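Local coordinates for toxin protein (Yersinia entomophaga, PDB 6AQK) that probably acts as an ADP-ribosyltransferase toxin, the C-terminal effector domain of an RHS protein, transferring ADP-ribose to a target in the poisoned cell, at residues A[192-203]-A[218-228]; A[16-24]-A[176-186]. All coordinates share one frame; numbering follows the deposited sequence.

Interaction 1 of 2, residues A[192-203]-A[218-228]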
loop_
_atom_site.group_PDB
_atom_site.type_symbol
_atom_site.label_atom_id
_atom_site.label_comp_id
_atom_site.label_asym_id
_atom_site.label_seq_id
_atom_site.Cartn_x
_atom_site.Cartn_y
_atom_site.Cartn_z
ATOM N N ARG A 192 -11.082 0.810 -0.604
ATOM C CA ARG A 192 -11.505 1.460 -1.825
ATOM C C ARG A 192 -10.889 2.817 -1.967
ATOM O O ARG A 192 -10.977 3.640 -1.063
ATOM C CB ARG A 192 -13.058 1.581 -1.862
ATOM C CG ARG A 192 -13.720 0.214 -2.065
ATOM C CD ARG A 192 -15.246 0.194 -2.141
ATOM N NE ARG A 192 -15.839 1.388 -1.560
ATOM C CZ ARG A 192 -16.478 2.368 -2.218
ATOM N NH1 ARG A 192 -16.961 3.385 -1.528
ATOM N NH2 ARG A 192 -16.675 2.347 -3.542
ATOM N N MET A 193 -10.327 3.056 -3.133
ATOM C CA MET A 193 -9.772 4.364 -3.475
ATOM C C MET A 193 -10.146 4.744 -4.917
ATOM O O MET A 193 -10.399 3.892 -5.769
ATOM C CB MET A 193 -8.276 4.398 -3.273
ATOM C CG MET A 193 -7.444 3.534 -4.181
ATOM S SD MET A 193 -5.628 3.744 -3.958
ATOM C CE MET A 193 -5.473 3.240 -2.267
ATOM N N LYS A 194 -10.154 6.036 -5.166
ATOM C CA LYS A 194 -10.440 6.587 -6.479
ATOM C C LYS A 194 -9.211 7.346 -6.931
ATOM O O LYS A 194 -8.851 8.277 -6.243
ATOM C CB LYS A 194 -11.648 7.499 -6.375
ATOM C CG LYS A 194 -12.062 8.152 -7.679
ATOM C CD LYS A 194 -13.141 9.147 -7.285
ATOM C CE LYS A 194 -13.533 10.124 -8.378
ATOM N NZ LYS A 194 -14.503 9.442 -9.276
ATOM N N ILE A 195 -8.554 6.863 -7.981
ATOM C CA ILE A 195 -7.385 7.531 -8.537
ATOM C C ILE A 195 -7.947 8.722 -9.311
ATOM O O ILE A 195 -8.771 8.538 -10.241
ATOM C CB ILE A 195 -6.581 6.663 -9.492
ATOM C CG1 ILE A 195 -6.243 5.286 -8.858
ATOM C CG2 ILE A 195 -5.297 7.407 -9.946
ATOM C CD1 ILE A 195 -5.561 5.369 -7.521
ATOM N N THR A 196 -7.486 9.920 -8.959
ATOM C CA THR A 196 -7.927 11.088 -9.682
ATOM C C THR A 196 -6.917 11.726 -10.595
ATOM O O THR A 196 -7.315 12.454 -11.525
ATOM C CB THR A 196 -8.493 12.154 -8.746
ATOM O OG1 THR A 196 -7.449 12.634 -7.903
ATOM C CG2 THR A 196 -9.548 11.509 -7.845
ATOM N N SER A 197 -5.628 11.495 -10.389
ATOM C CA SER A 197 -4.608 12.196 -11.198
ATOM C C SER A 197 -3.280 11.476 -11.117
ATOM O O SER A 197 -2.899 10.997 -10.000
ATOM C CB SER A 197 -4.385 13.598 -10.624
ATOM O OG SER A 197 -3.566 14.240 -11.555
ATOM N N LEU A 198 -2.550 11.414 -12.232
ATOM C CA LEU A 198 -1.142 10.989 -12.226
ATOM C C LEU A 198 -0.358 12.163 -12.692
ATOM O O LEU A 198 -0.796 12.838 -13.655
ATOM C CB LEU A 198 -0.879 9.856 -13.156
ATOM C CG LEU A 198 -1.833 8.703 -12.972
ATOM C CD1 LEU A 198 -1.531 7.721 -14.086
ATOM C CD2 LEU A 198 -1.708 8.129 -11.549
ATOM N N GLN A 199 0.723 12.461 -11.982
ATOM C CA GLN A 199 1.673 13.544 -12.390
ATOM C C GLN A 199 3.089 13.049 -12.552
ATOM O O GLN A 199 3.605 12.259 -11.731
ATOM C CB GLN A 199 1.780 14.652 -11.381
ATOM C CG GLN A 199 0.482 15.282 -10.972
ATOM C CD GLN A 199 0.677 16.399 -9.912
ATOM O OE1 GLN A 199 -0.223 16.622 -9.167
ATOM N NE2 GLN A 199 1.891 17.105 -9.874
ATOM N N TYR A 200 3.766 13.593 -13.557
ATOM C CA TYR A 200 5.166 13.321 -13.778
ATOM C C TYR A 200 5.973 14.580 -13.475
ATOM O O TYR A 200 5.605 15.705 -13.848
ATOM C CB TYR A 200 5.425 12.886 -15.238
ATOM C CG TYR A 200 6.874 12.972 -15.626
ATOM C CD1 TYR A 200 7.825 12.085 -15.088
ATOM C CD2 TYR A 200 7.324 13.968 -16.494
ATOM C CE1 TYR A 200 9.180 12.157 -15.453
ATOM C CE2 TYR A 200 8.662 14.053 -16.852
ATOM C CZ TYR A 200 9.584 13.162 -16.351
ATOM O OH TYR A 200 10.886 13.281 -16.702
ATOM N N LEU A 201 7.096 14.356 -12.847
ATOM C CA LEU A 201 7.960 15.429 -12.367
ATOM C C LEU A 201 9.357 15.166 -12.878
ATOM O O LEU A 201 10.093 14.261 -12.386
ATOM C CB LEU A 201 7.926 15.514 -10.831
ATOM C CG LEU A 201 6.646 16.006 -10.110
ATOM C CD1 LEU A 201 6.792 15.791 -8.608
ATOM C CD2 LEU A 201 6.256 17.450 -10.413
ATOM N N PRO A 202 9.805 15.964 -13.847
ATOM C CA PRO A 202 11.248 15.861 -14.190
ATOM C C PRO A 202 12.239 16.013 -13.009
ATOM O O PRO A 202 11.911 16.505 -11.947
ATOM C CB PRO A 202 11.463 17.018 -15.212
ATOM C CG PRO A 202 10.095 17.381 -15.695
ATOM C CD PRO A 202 9.120 17.034 -14.579
ATOM N N GLU A 203 13.452 15.563 -13.208
ATOM C CA GLU A 203 14.571 15.830 -12.291
ATOM C C GLU A 203 14.649 17.270 -11.848
ATOM O O GLU A 203 14.428 18.173 -12.635
ATOM C CB GLU A 203 15.905 15.490 -12.968
ATOM C CG GLU A 203 16.188 14.012 -13.149
ATOM C CD GLU A 203 16.416 13.279 -11.845
ATOM O OE1 GLU A 203 16.700 13.926 -10.806
ATOM O OE2 GLU A 203 16.296 12.041 -11.861
ATOM N N HIS A 218 10.734 12.537 -5.871
ATOM C CA HIS A 218 9.604 11.867 -6.521
ATOM C C HIS A 218 9.595 12.210 -8.028
ATOM O O HIS A 218 9.541 13.359 -8.420
ATOM C CB HIS A 218 8.263 12.331 -5.890
ATOM C CG HIS A 218 8.265 12.338 -4.399
ATOM N ND1 HIS A 218 8.753 11.280 -3.662
ATOM C CD2 HIS A 218 7.852 13.267 -3.497
ATOM C CE1 HIS A 218 8.652 11.558 -2.376
ATOM N NE2 HIS A 218 8.123 12.768 -2.246
ATOM N N ARG A 219 9.569 11.214 -8.873
ATOM C CA ARG A 219 9.285 11.417 -10.300
ATOM C C ARG A 219 7.801 11.307 -10.621
ATOM O O ARG A 219 7.364 11.778 -11.669
ATOM C CB ARG A 219 10.147 10.445 -11.181
ATOM C CG ARG A 219 11.654 10.468 -10.848
ATOM C CD ARG A 219 12.376 11.666 -11.499
ATOM N NE ARG A 219 12.015 13.015 -11.051
ATOM C CZ ARG A 219 12.491 13.618 -9.946
ATOM N NH1 ARG A 219 12.070 14.829 -9.626
ATOM N NH2 ARG A 219 13.349 13.018 -9.112
ATOM N N TYR A 220 7.023 10.620 -9.786
ATOM C CA TYR A 220 5.607 10.378 -10.050
ATOM C C TYR A 220 4.774 10.612 -8.774
ATOM O O TYR A 220 5.164 10.195 -7.684
ATOM C CB TYR A 220 5.334 8.934 -10.519
ATOM C CG TYR A 220 6.046 8.706 -11.791
ATOM C CD1 TYR A 220 5.505 9.180 -12.967
ATOM C CD2 TYR A 220 7.320 8.160 -11.809
ATOM C CE1 TYR A 220 6.185 9.063 -14.161
ATOM C CE2 TYR A 220 8.052 8.043 -13.006
ATOM C CZ TYR A 220 7.455 8.518 -14.180
ATOM O OH TYR A 220 8.082 8.461 -15.420
ATOM N N ILE A 221 3.670 11.325 -8.956
ATOM C CA ILE A 221 2.671 11.554 -7.934
ATOM C C ILE A 221 1.351 10.927 -8.325
ATOM O O ILE A 221 0.811 11.164 -9.425
ATOM C CB ILE A 221 2.437 13.052 -7.650
ATOM C CG1 ILE A 221 3.793 13.799 -7.453
ATOM C CG2 ILE A 221 1.492 13.205 -6.439
ATOM C CD1 ILE A 221 4.650 13.399 -6.234
ATOM N N ILE A 222 0.848 10.100 -7.437
ATOM C CA ILE A 222 -0.500 9.554 -7.593
ATOM C C ILE A 222 -1.400 10.284 -6.611
ATOM O O ILE A 222 -1.245 10.161 -5.445
ATOM C CB ILE A 222 -0.555 8.051 -7.353
ATOM C CG1 ILE A 222 0.501 7.318 -8.201
ATOM C CG2 ILE A 222 -1.958 7.577 -7.611
ATOM C CD1 ILE A 222 0.638 5.858 -7.787
ATOM N N LYS A 223 -2.390 11.029 -7.107
ATOM C CA LYS A 223 -3.436 11.604 -6.286
ATOM C C LYS A 223 -4.649 10.671 -6.294
ATOM O O LYS A 223 -5.126 10.270 -7.344
ATOM C CB LYS A 223 -3.878 12.958 -6.853
ATOM C CG LYS A 223 -2.715 13.941 -6.856
ATOM C CD LYS A 223 -3.114 15.392 -7.100
ATOM C CE LYS A 223 -3.865 16.016 -5.933
ATOM N NZ LYS A 223 -4.413 17.333 -6.421
ATOM N N ALA A 224 -5.153 10.394 -5.102
ATOM C CA ALA A 224 -6.266 9.507 -4.899
ATOM C C ALA A 224 -7.078 9.890 -3.688
ATOM O O ALA A 224 -6.580 10.533 -2.760
ATOM C CB ALA A 224 -5.759 8.089 -4.738
ATOM N N ARG A 225 -8.346 9.465 -3.679
ATOM C CA ARG A 225 -9.252 9.688 -2.592
ATOM C C ARG A 225 -9.502 8.421 -1.911
ATOM O O ARG A 225 -9.723 7.414 -2.581
ATOM C CB ARG A 225 -10.585 10.214 -3.110
ATOM C CG ARG A 225 -10.442 11.368 -4.086
ATOM C CD ARG A 225 -11.793 11.864 -4.664
ATOM N NE ARG A 225 -12.750 12.311 -3.653
ATOM C CZ ARG A 225 -12.664 13.436 -2.934
ATOM N NH1 ARG A 225 -11.637 14.265 -3.072
ATOM N NH2 ARG A 225 -13.616 13.734 -2.048
ATOM N N MET A 226 -9.421 8.434 -0.582
ATOM C CA MET A 226 -9.760 7.205 0.195
ATOM C C MET A 226 -11.281 7.284 0.462
ATOM O O MET A 226 -11.747 8.257 0.971
ATOM C CB MET A 226 -8.955 7.163 1.473
ATOM C CG MET A 226 -7.450 7.147 1.228
ATOM S SD MET A 226 -6.990 5.663 0.311
ATOM C CE MET A 226 -5.458 5.167 1.108
ATOM N N LEU A 227 -12.008 6.270 0.055
ATOM C CA LEU A 227 -13.489 6.294 0.033
ATOM C C LEU A 227 -14.041 5.631 1.277
ATOM O O LEU A 227 -13.332 4.824 1.903
ATOM C CB LEU A 227 -14.011 5.521 -1.184
ATOM C CG LEU A 227 -13.456 5.954 -2.565
ATOM C CD1 LEU A 227 -13.974 5.116 -3.734
ATOM C CD2 LEU A 227 -13.736 7.424 -2.772
ATOM N N PRO A 228 -15.317 5.945 1.601
ATOM C CA PRO A 228 -15.921 5.432 2.813
ATOM C C PRO A 228 -16.021 3.952 2.787
ATOM O O PRO A 228 -16.101 3.349 1.694
ATOM C CB PRO A 228 -17.286 6.123 2.900
ATOM C CG PRO A 228 -17.195 7.312 2.019
ATOM C CD PRO A 228 -16.156 6.993 0.964
HETATM O O HOH W 1 -12.548 1.587 1.842
#
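Ile195 and Leu198 pack against Ile222 on the buried face of two antiparallel strands, 192-200 and 220-226, CG2 of Ile222 lying 4.0 Å from CD2 of Leu198 and 4.1 Å from CG2 of Ile195. Along the same face Met193 runs beside Met226, its CE 3.8 Å from the Met226 SD, and Tyr200 meets Tyr220 with ring planes 42° apart. Trp116 and Phe120 of helix 115-124 pack on Leu198.

The other face carries the partly exposed Lys194, Arg225, Ser197, Gln199 and Lys223, with Leu201 on Ile221 an apolar patch at one end. Lys194 turns its charge to Asp136, Arg225 to Asp166 and Glu168. At a classic beta bulge Thr196 N bonds to Lys223 O at 2.9 Å, and Ser197 N reaches the same oxygen weakly.

Beyond the strands, bends at chi2 and chi3 fold Arg219 back so that NE donates to Leu201 O (2.7 Å, 171° at the hydrogen). NH1 adds a weak bond to Pro202 O; the poorly ordered Glu203 carboxylate adds a long salt bridge, by charge alone, from out of the guanidinium plane. Apolar packing thus anchors one face, backbone bonds set the register with its shift at the bulge, and Arg219 ties down the chain after the strand.

Interaction 2 of 2, residues A[16-24]-A[176-186]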
loop_
_atom_site.group_PDB
_atom_site.type_symbol
_atom_site.label_atom_id
_atom_site.label_comp_id
_atom_site.label_asym_id
_atom_site.label_seq_id
_atom_site.Cartn_x
_atom_site.Cartn_y
_atom_site.Cartn_z
ATOM N N ASP A 16 -4.051 -7.354 22.083
ATOM C CA ASP A 16 -3.398 -6.399 21.159
ATOM C C ASP A 16 -4.043 -6.598 19.766
ATOM O O ASP A 16 -4.311 -7.720 19.378
ATOM C CB ASP A 16 -1.890 -6.579 20.995
ATOM C CG ASP A 16 -1.082 -6.128 22.186
ATOM O OD1 ASP A 16 -1.610 -5.389 23.042
ATOM O OD2 ASP A 16 0.092 -6.522 22.247
ATOM N N PRO A 17 -4.223 -5.511 19.030
ATOM C CA PRO A 17 -4.605 -5.573 17.610
ATOM C C PRO A 17 -3.850 -6.608 16.793
ATOM O O PRO A 17 -2.623 -6.715 16.868
ATOM C CB PRO A 17 -4.271 -4.187 17.136
ATOM C CG PRO A 17 -4.577 -3.302 18.320
ATOM C CD PRO A 17 -4.128 -4.116 19.515
ATOM N N ALA A 18 -4.589 -7.459 16.097
ATOM C CA ALA A 18 -4.022 -8.384 15.175
ATOM C C ALA A 18 -3.219 -7.689 14.108
ATOM O O ALA A 18 -2.282 -8.288 13.561
ATOM C CB ALA A 18 -5.123 -9.224 14.558
ATOM N N LEU A 19 -3.550 -6.428 13.829
ATOM C CA LEU A 19 -2.716 -5.644 12.899
ATOM C C LEU A 19 -1.201 -5.658 13.205
ATOM O O LEU A 19 -0.386 -5.649 12.252
ATOM C CB LEU A 19 -3.222 -4.209 12.789
ATOM C CG LEU A 19 -2.650 -3.248 11.810
ATOM C CD1 LEU A 19 -2.782 -3.875 10.437
ATOM C CD2 LEU A 19 -3.424 -1.935 11.821
ATOM N N TYR A 20 -0.813 -5.682 14.499
ATOM C CA TYR A 20 0.603 -5.742 14.860
ATOM C C TYR A 20 1.305 -6.922 14.203
ATOM O O TYR A 20 2.492 -6.795 13.821
ATOM C CB TYR A 20 0.828 -5.915 16.353
ATOM C CG TYR A 20 0.672 -4.661 17.174
ATOM C CD1 TYR A 20 1.652 -3.665 17.199
ATOM C CD2 TYR A 20 -0.394 -4.533 18.046
ATOM C CE1 TYR A 20 1.459 -2.530 18.003
ATOM C CE2 TYR A 20 -0.592 -3.423 18.831
ATOM C CZ TYR A 20 0.304 -2.435 18.819
ATOM O OH TYR A 20 -0.016 -1.411 19.644
ATOM N N LYS A 21 0.655 -8.080 14.175
ATOM C CA LYS A 21 1.224 -9.262 13.494
ATOM C C LYS A 21 1.664 -9.043 12.037
ATOM O O LYS A 21 2.674 -9.585 11.612
ATOM C CB LYS A 21 0.321 -10.510 13.593
ATOM C CG LYS A 21 0.120 -11.050 15.022
ATOM C CD LYS A 21 -0.964 -12.118 15.045
ATOM N N GLN A 22 0.931 -8.230 11.284
ATOM C CA GLN A 22 1.260 -7.950 9.914
ATOM C C GLN A 22 2.382 -6.906 9.770
ATOM O O GLN A 22 3.062 -6.856 8.749
ATOM C CB GLN A 22 -0.026 -7.375 9.281
ATOM C CG GLN A 22 0.057 -7.116 7.817
ATOM C CD GLN A 22 0.485 -5.747 7.415
ATOM O OE1 GLN A 22 0.577 -4.825 8.203
ATOM N NE2 GLN A 22 0.792 -5.610 6.110
ATOM N N GLN A 23 2.508 -6.007 10.754
ATOM C CA GLN A 23 3.418 -4.827 10.662
ATOM C C GLN A 23 4.829 -5.039 11.197
ATOM O O GLN A 23 5.700 -4.241 10.883
ATOM C CB GLN A 23 2.860 -3.697 11.506
ATOM C CG GLN A 23 1.603 -3.108 10.956
ATOM C CD GLN A 23 0.977 -2.212 11.960
ATOM O OE1 GLN A 23 0.844 -2.563 13.157
ATOM N NE2 GLN A 23 0.590 -1.051 11.522
ATOM N N GLY A 24 5.030 -6.083 11.969
ATOM C CA GLY A 24 6.309 -6.359 12.636
ATOM C C GLY A 24 7.237 -7.189 11.782
ATOM O O GLY A 24 7.211 -7.115 10.534
ATOM N N GLU A 176 -3.440 3.117 14.216
ATOM C CA GLU A 176 -3.388 1.947 15.052
ATOM C C GLU A 176 -2.191 1.067 14.691
ATOM O O GLU A 176 -1.881 0.945 13.555
ATOM C CB GLU A 176 -4.705 1.177 14.846
ATOM C CG GLU A 176 -5.031 0.180 15.906
ATOM C CD GLU A 176 -5.419 0.805 17.227
ATOM O OE1 GLU A 176 -4.679 0.574 18.149
ATOM O OE2 GLU A 176 -6.417 1.543 17.367
ATOM N N GLY A 177 -1.544 0.454 15.672
ATOM C CA GLY A 177 -0.429 -0.459 15.402
ATOM C C GLY A 177 0.961 0.109 15.667
ATOM O O GLY A 177 1.143 1.086 16.350
ATOM N N LEU A 178 1.942 -0.529 15.087
ATOM C CA LEU A 178 3.265 -0.472 15.586
ATOM C C LEU A 178 3.897 0.887 15.366
ATOM O O LEU A 178 4.745 1.300 16.153
ATOM C CB LEU A 178 4.007 -1.602 14.910
ATOM C CG LEU A 178 5.461 -1.972 15.140
ATOM C CD1 LEU A 178 5.846 -2.257 16.580
ATOM C CD2 LEU A 178 5.745 -3.229 14.323
ATOM N N TYR A 179 3.445 1.646 14.363
ATOM C CA TYR A 179 4.047 2.940 14.063
ATOM C C TYR A 179 3.032 4.057 14.162
ATOM O O TYR A 179 3.321 5.174 13.720
ATOM C CB TYR A 179 4.652 2.879 12.653
ATOM C CG TYR A 179 5.694 1.783 12.539
ATOM C CD1 TYR A 179 6.851 1.865 13.291
ATOM C CD2 TYR A 179 5.483 0.651 11.781
ATOM C CE1 TYR A 179 7.808 0.884 13.265
ATOM C CE2 TYR A 179 6.463 -0.372 11.746
ATOM C CZ TYR A 179 7.616 -0.224 12.499
ATOM O OH TYR A 179 8.607 -1.181 12.527
ATOM N N ALA A 180 1.875 3.784 14.767
ATOM C CA ALA A 180 0.859 4.831 14.971
ATOM C C ALA A 180 1.425 6.033 15.707
ATOM O O ALA A 180 1.185 7.143 15.307
ATOM C CB ALA A 180 -0.315 4.280 15.735
ATOM N N SER A 181 2.255 5.802 16.710
ATOM C CA SER A 181 2.842 6.914 17.499
ATOM C C SER A 181 3.927 7.662 16.681
ATOM O O SER A 181 4.315 8.729 17.069
ATOM C CB SER A 181 3.405 6.381 18.841
ATOM O OG SER A 181 4.556 5.562 18.611
ATOM N N GLU A 182 4.358 7.127 15.522
ATOM C CA GLU A 182 5.270 7.824 14.620
ATOM C C GLU A 182 4.548 8.422 13.393
ATOM O O GLU A 182 5.228 8.800 12.478
ATOM C CB GLU A 182 6.412 6.909 14.236
ATOM C CG GLU A 182 6.765 5.952 15.364
ATOM C CD GLU A 182 8.221 5.632 15.408
ATOM O OE1 GLU A 182 8.715 5.074 14.418
ATOM O OE2 GLU A 182 8.859 5.943 16.441
ATOM N N GLY A 183 3.188 8.553 13.433
ATOM C CA GLY A 183 2.368 9.194 12.427
ATOM C C GLY A 183 1.819 8.276 11.318
ATOM O O GLY A 183 1.307 8.750 10.324
ATOM N N GLU A 184 1.924 6.975 11.486
ATOM C CA GLU A 184 1.503 6.063 10.398
ATOM C C GLU A 184 -0.011 5.903 10.486
ATOM O O GLU A 184 -0.546 5.683 11.599
ATOM C CB GLU A 184 2.240 4.756 10.514
ATOM C CG GLU A 184 1.858 3.723 9.472
ATOM C CD GLU A 184 2.947 2.635 9.319
ATOM O OE1 GLU A 184 2.756 1.472 9.743
ATOM O OE2 GLU A 184 3.992 2.948 8.769
ATOM N N VAL A 185 -0.698 6.023 9.333
ATOM C CA VAL A 185 -2.114 5.735 9.211
ATOM C C VAL A 185 -2.264 4.556 8.261
ATOM O O VAL A 185 -1.805 4.629 7.144
ATOM C CB VAL A 185 -2.860 6.970 8.633
ATOM C CG1 VAL A 185 -4.299 6.638 8.322
ATOM C CG2 VAL A 185 -2.715 8.187 9.543
ATOM N N THR A 186 -2.946 3.514 8.684
ATOM C CA THR A 186 -3.096 2.327 7.875
ATOM C C THR A 186 -4.475 2.072 7.314
ATOM O O THR A 186 -5.528 2.386 7.972
ATOM C CB THR A 186 -2.689 1.129 8.779
ATOM O OG1 THR A 186 -1.467 1.464 9.455
ATOM C CG2 THR A 186 -2.492 -0.193 7.972
HETATM O O HOH W 2 0.707 -0.179 9.037
#
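Tyr20 and Gly177 bring the backbones of the short helix 19-23 and the 176-186 segment nearest, with 5.4 Å between their CA atoms, just where a type I turn runs from Gly177 to Ala180. Gly177 CA sits over one face of the Tyr20 ring, 4.2 Å from its centroid, in a CH-pi contact displaced toward the rim. The same ring continues onto Leu178, whose CB is 3.9 Å from Tyr20 CD1, and CD2 of Leu178 reaches Gly24 CA at the end of the helix.

Gln23 makes the polar link. With CG anti to the carbonyl carbon (chi1 -69°) and the chain extended beyond it, the amide reaches past Gly177 and uses both of its ends. OE1 accepts from Leu178 N at 3.0 Å, the donor standing 47° out of the amide carbonyl plane. At the other end of the amide, NE2 donates to a water at 2.6 Å, which in turn donates to Glu184 OE1 and is hydrogen-bonded to Thr186 OG1, at 2.8 Å. The water therefore ties the helix to strand 184-187.

Nearer the start of the helix, Leu19 CD2 lies 3.7 Å from Glu176 O, and Pro17 CG rests near Glu176 OE1; the other carboxylate oxygen, OE2, bonds to His95. The arrangement is a surface docking of an N-terminal helical turn on a beta turn and strand 184-187, joined by one glutamine and a bridging water.

The two contacts lie on opposite sides of the chain's centre, their own centres 24 Å apart and their nearest atoms about 7 Å apart, without touching. They come in series: interaction 2 joins the N-terminal helix 19-23 to a segment more than 150 residues later, and interaction 1 opens soon after it closes, because strand 184-187 is followed directly by strand 192-200. The sheets differ, however. Strand 184-187 pairs with 145-148 in a two-stranded antiparallel sheet, whereas 192-200 and 220-226 are neighbouring inner strands of the five-stranded mixed sheet. Interaction 1 thus builds the middle of the main sheet, and interaction 2 fastens the helical N-terminal region to the smaller sheet.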